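VMB-1 (Vibrio alginolyticus, PDB 6JV4) is a zinc-dependent subclass B1 metallo-beta-lactamase that probably hydrolyses the ring of beta-lactam antibiotics to give substituted beta-amino acids. Local coordinates at residues A[105-108]-A[109-113]; A[182-185]-A[186-190]. All coordinates share one frame; numbering follows the deposited sequence.

Contact 1: residues A[105-108]-A[109-113]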
loop_
_atom_site.group_PDB
_atom_site.type_symbol
_atom_site.label_atom_id
_atom_site.label_comp_id
_atom_site.label_asym_id
_atom_site.label_seq_id
_atom_site.Cartn_x
_atom_site.Cartn_y
_atom_site.Cartn_z
ATOM N N SER A 105 -3.382 5.512 13.647
ATOM C CA SER A 105 -4.551 5.991 14.425
ATOM C C SER A 105 -5.640 6.510 13.487
ATOM O O SER A 105 -6.847 6.351 13.802
ATOM C CB SER A 105 -4.121 7.043 15.441
ATOM O OG SER A 105 -3.477 8.152 14.836
ATOM N N LEU A 106 -5.271 7.194 12.421
ATOM C CA LEU A 106 -6.268 7.692 11.456
ATOM C C LEU A 106 -6.885 6.521 10.694
ATOM O O LEU A 106 -8.131 6.545 10.447
ATOM C CB LEU A 106 -5.637 8.674 10.463
ATOM C CG LEU A 106 -5.208 10.044 10.972
ATOM C CD1 LEU A 106 -4.541 10.836 9.853
ATOM C CD2 LEU A 106 -6.429 10.791 11.540
ATOM N N THR A 107 -6.098 5.555 10.250
ATOM C CA THR A 107 -6.681 4.408 9.538
ATOM C C THR A 107 -7.694 3.714 10.484
ATOM O O THR A 107 -8.806 3.325 10.050
ATOM C CB THR A 107 -5.597 3.474 8.996
ATOM O OG1 THR A 107 -4.835 4.198 8.029
ATOM C CG2 THR A 107 -6.200 2.214 8.431
ATOM N N ASN A 108 -7.303 3.472 11.739
ATOM C CA ASN A 108 -8.168 2.718 12.674
ATOM C C ASN A 108 -9.428 3.532 12.980
ATOM O O ASN A 108 -10.520 2.931 13.053
ATOM C CB ASN A 108 -7.425 2.311 13.939
ATOM C CG ASN A 108 -6.529 1.114 13.685
ATOM O OD1 ASN A 108 -6.820 0.239 12.849
ATOM N ND2 ASN A 108 -5.420 1.074 14.424
ATOM N N LYS A 109 -9.322 4.864 13.042
ATOM C CA LYS A 109 -10.517 5.746 13.151
ATOM C C LYS A 109 -11.487 5.396 12.019
ATOM O O LYS A 109 -12.724 5.253 12.294
ATOM C CB LYS A 109 -10.153 7.225 13.129
ATOM C CG LYS A 109 -11.371 8.152 13.065
ATOM C CD LYS A 109 -11.022 9.582 12.994
ATOM C CE LYS A 109 -10.516 10.037 11.635
ATOM N NZ LYS A 109 -10.189 11.483 11.647
ATOM N N LEU A 110 -10.985 5.328 10.795
ATOM C CA LEU A 110 -11.853 5.155 9.603
ATOM C C LEU A 110 -12.331 3.710 9.483
ATOM O O LEU A 110 -13.509 3.518 9.095
ATOM C CB LEU A 110 -11.125 5.667 8.369
ATOM C CG LEU A 110 -10.859 7.167 8.435
ATOM C CD1 LEU A 110 -10.025 7.656 7.270
ATOM C CD2 LEU A 110 -12.164 7.926 8.482
ATOM N N LEU A 111 -11.537 2.733 9.915
ATOM C CA LEU A 111 -12.058 1.347 9.948
ATOM C C LEU A 111 -13.193 1.304 10.976
ATOM O O LEU A 111 -14.273 0.718 10.663
ATOM C CB LEU A 111 -10.927 0.388 10.305
ATOM C CG LEU A 111 -9.870 0.186 9.227
ATOM C CD1 LEU A 111 -8.669 -0.533 9.835
ATOM C CD2 LEU A 111 -10.390 -0.585 8.034
ATOM N N LYS A 112 -12.992 1.916 12.134
ATOM C CA LYS A 112 -13.987 1.853 13.245
ATOM C C LYS A 112 -15.268 2.557 12.788
ATOM O O LYS A 112 -16.377 2.044 13.087
ATOM C CB LYS A 112 -13.416 2.472 14.508
ATOM C CG LYS A 112 -14.320 2.369 15.725
ATOM C CD LYS A 112 -13.698 2.972 16.967
ATOM C CE LYS A 112 -14.723 3.608 17.891
ATOM N NZ LYS A 112 -15.777 2.637 18.254
ATOM N N LEU A 113 -15.139 3.678 12.071
ATOM C CA LEU A 113 -16.287 4.486 11.579
ATOM C C LEU A 113 -17.134 3.616 10.664
ATOM O O LEU A 113 -18.372 3.807 10.642
ATOM C CB LEU A 113 -15.744 5.682 10.785
ATOM C CG LEU A 113 -16.769 6.587 10.104
ATOM C CD1 LEU A 113 -17.662 7.249 11.143
ATOM C CD2 LEU A 113 -16.050 7.653 9.286
#
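The carbonyl oxygen of Thr107 receives the amide of Leu111, with Leu111 N 2.8 Å from Thr107 O. Here the short helix 105-113, little more than two turns, illustrates how i to i+4 bonding sets side chains beside one another. The next bond, Lys112 N to Asn108 O, is equally short at 2.8 Å. The two bonds nearer the start of the helix, Lys109 N to Ser105 O and Leu110 N to Leu106 O, are a little longer at 3.0 and 3.1 Å.

On the buried side, Thr107 and Leu111 run alongside each other in the same direction, methyl against methyl, with Thr107 CG2 4.0 Å from Leu111 CD1. With OG1 beside the backbone N of Thr107 (chi1 -64°), CG2 is left anti to that N and faces Leu111, while OG1 bonds with Asp147. Leu111 CD1 has a second neighbour, the amide oxygen of Asn108, with OD1 to CD1 at 3.6 Å. Asn108 crosses Leu111 at a slant, and its ND2 is held outside the helix by Glu122 and Ser119, which should limit rotation of this buried amide.

Along the more open flank, Leu106 and Lys109 also extend side by side. The lysine chain is bent at its third torsion (chi3 75°), bringing NZ to 3.8 Å from Leu106 CD2. NZ makes a salt bridge with Glu146, and the adjoining CE of Lys109 also borders the leucine methyl.

The polar ends of Thr107, Asn108 and Lys109 are thus answered from beyond the helix while the carbon parts pack within it: these residues join the helix to Asp147, to Glu122 and Ser119, and to Glu146, and the charge of Lys109 is probably balanced by Glu146.

Contact 2: residues A[182-185]-A[186-190]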
loop_
_atom_site.group_PDB
_atom_site.type_symbol
_atom_site.label_atom_id
_atom_site.label_comp_id
_atom_site.label_asym_id
_atom_site.label_seq_id
_atom_site.Cartn_x
_atom_site.Cartn_y
_atom_site.Cartn_z
ATOM N N SER A 182 -7.643 18.977 -2.623
ATOM C CA SER A 182 -6.910 20.228 -2.306
ATOM C C SER A 182 -5.592 19.932 -1.624
ATOM O O SER A 182 -4.638 20.624 -1.921
ATOM C CB SER A 182 -7.738 21.164 -1.432
ATOM O OG SER A 182 -8.777 21.637 -2.266
ATOM N N GLU A 183 -5.548 18.950 -0.730
ATOM C CA GLU A 183 -4.341 18.671 0.082
ATOM C C GLU A 183 -3.383 17.794 -0.724
ATOM O O GLU A 183 -2.156 17.877 -0.470
ATOM C CB GLU A 183 -4.692 18.022 1.423
ATOM C CG GLU A 183 -3.555 18.033 2.421
ATOM C CD GLU A 183 -3.079 19.415 2.892
ATOM O OE1 GLU A 183 -3.788 20.429 2.624
ATOM O OE2 GLU A 183 -1.927 19.494 3.363
ATOM N N TRP A 184 -3.881 16.969 -1.642
ATOM C CA TRP A 184 -3.057 15.905 -2.252
ATOM C C TRP A 184 -1.742 16.443 -2.829
ATOM O O TRP A 184 -0.690 15.852 -2.650
ATOM C CB TRP A 184 -3.868 15.166 -3.299
ATOM C CG TRP A 184 -3.451 13.762 -3.631
ATOM C CD1 TRP A 184 -2.202 13.175 -3.559
ATOM C CD2 TRP A 184 -4.312 12.774 -4.195
ATOM N NE1 TRP A 184 -2.240 11.900 -4.040
ATOM C CE2 TRP A 184 -3.526 11.621 -4.429
ATOM C CE3 TRP A 184 -5.684 12.743 -4.503
ATOM C CZ2 TRP A 184 -4.039 10.462 -4.987
ATOM C CZ3 TRP A 184 -6.201 11.560 -4.956
ATOM C CH2 TRP A 184 -5.401 10.462 -5.226
ATOM N N PRO A 185 -1.718 17.558 -3.582
ATOM C CA PRO A 185 -0.439 18.008 -4.140
ATOM C C PRO A 185 0.581 18.418 -3.079
ATOM O O PRO A 185 1.773 18.212 -3.283
ATOM C CB PRO A 185 -0.849 19.194 -5.004
ATOM C CG PRO A 185 -2.329 19.032 -5.249
ATOM C CD PRO A 185 -2.876 18.346 -4.025
ATOM N N ASN A 186 0.138 19.022 -1.979
ATOM C CA ASN A 186 1.038 19.406 -0.870
ATOM C C ASN A 186 1.568 18.126 -0.202
ATOM O O ASN A 186 2.764 17.998 0.063
ATOM C CB ASN A 186 0.340 20.285 0.170
ATOM C CG ASN A 186 1.308 20.827 1.202
ATOM O OD1 ASN A 186 2.330 21.426 0.855
ATOM N ND2 ASN A 186 1.027 20.600 2.474
ATOM N N SER A 187 0.696 17.183 0.087
ATOM C CA SER A 187 1.143 15.890 0.663
ATOM C C SER A 187 2.157 15.238 -0.267
ATOM O O SER A 187 3.146 14.689 0.196
ATOM C CB SER A 187 -0.059 15.011 0.856
ATOM O OG SER A 187 -0.967 15.657 1.752
ATOM N N MET A 188 1.877 15.255 -1.566
ATOM C CA MET A 188 2.796 14.656 -2.566
ATOM C C MET A 188 4.168 15.367 -2.558
ATOM O O MET A 188 5.209 14.657 -2.719
ATOM C CB MET A 188 2.197 14.665 -3.968
ATOM C CG MET A 188 3.027 13.814 -4.952
ATOM S SD MET A 188 3.181 12.059 -4.451
ATOM C CE MET A 188 1.497 11.530 -4.645
ATOM N N GLN A 189 4.177 16.690 -2.426
ATOM C CA GLN A 189 5.458 17.427 -2.379
ATOM C C GLN A 189 6.284 16.943 -1.197
ATOM O O GLN A 189 7.522 16.862 -1.326
ATOM C CB GLN A 189 5.271 18.935 -2.356
ATOM C CG GLN A 189 6.580 19.650 -2.649
ATOM C CD GLN A 189 7.056 19.405 -4.056
ATOM O OE1 GLN A 189 6.273 19.450 -5.009
ATOM N NE2 GLN A 189 8.359 19.220 -4.215
ATOM N N LYS A 190 5.653 16.627 -0.040
ATOM C CA LYS A 190 6.417 16.095 1.117
ATOM C C LYS A 190 7.114 14.801 0.728
ATOM O O LYS A 190 8.288 14.593 1.092
ATOM C CB LYS A 190 5.486 15.929 2.321
ATOM C CG LYS A 190 4.957 17.265 2.817
ATOM C CD LYS A 190 4.111 17.114 4.039
ATOM C CE LYS A 190 3.541 18.442 4.466
ATOM N NZ LYS A 190 2.334 18.180 5.281
HETATM O O HOH W 1 -0.186 17.531 3.663
#
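Three main-chain bonds join Glu183, Trp184 and Pro185 to the residues four positions on, an instructive case of backbone and side-chain bonds acting together near the beginning of a helix. Ser187 N reaches Glu183 O at 3.0 Å, almost in line with the carbonyl, and Met188 N reaches Trp184 O at 2.8 Å. Gln189 N completes the series on Pro185 O, a carbonyl that also accepts a bond from Gln218.

A second kind of link is polar and lies at the surface. Glu183 bends back at its second torsion (chi2 64°), which brings its carboxylate alongside Asn186. There Asn186 ND2 donates to Glu183 OE2 over 3.3 Å. The two flat groups stand 82° apart: the carboxylate oxygen lies close to the amide plane, whereas the amide meets that oxygen from above the carboxylate.

Water-mediated bonding extends this cluster. One water gives a hydrogen to Glu183 OE2 at 2.6 Å and the other to Ser187 OG at 2.8 Å, and accepts from Lys190 NZ at 3.1 Å. It bridges acid and lysine, whose charged atoms OE2 and NZ remain 4.9 Å apart. Ser187 OG is also bonded to Ala142 O, so the hydroxyl ties the helix to the loop that carries the zinc ligand His144.

The apolar part is on the buried side. The terminal methyl of Met188 comes to the edge of the Trp184 indole near the ring plane, CE lying 3.8 Å from NE1. The indole N-H bonds with Phe164 O, and the Phe164 ring stacks on the tryptophan.

Set between strands 158-162 and 200-203, this helix belongs to a beta-alpha-beta unit of the metallo-beta-lactamase fold, with Trp184 packed against His144.

How the contacts relate
Contacts 1 and 2 follow one another along the chain and do not touch: their centres lie 21 Å apart and their nearest atoms about 10 Å. Contact 1 spans the helix of one beta-alpha-beta unit, and contact 2 lies near the start of the helix of another. Each places a side chain next to a ligand of one zinc ion, that of Thr107 about 5 Å from the side chain of His82 and that of Trp184 about 4 Å from that of His144. The side chains of Leu110 and Trp184 are about 10 Å and about 8 Å from a bound zinc ion. The region carrying His144 meets both helices, through Glu146 and Asp147 at contact 1 and Ala142 at contact 2.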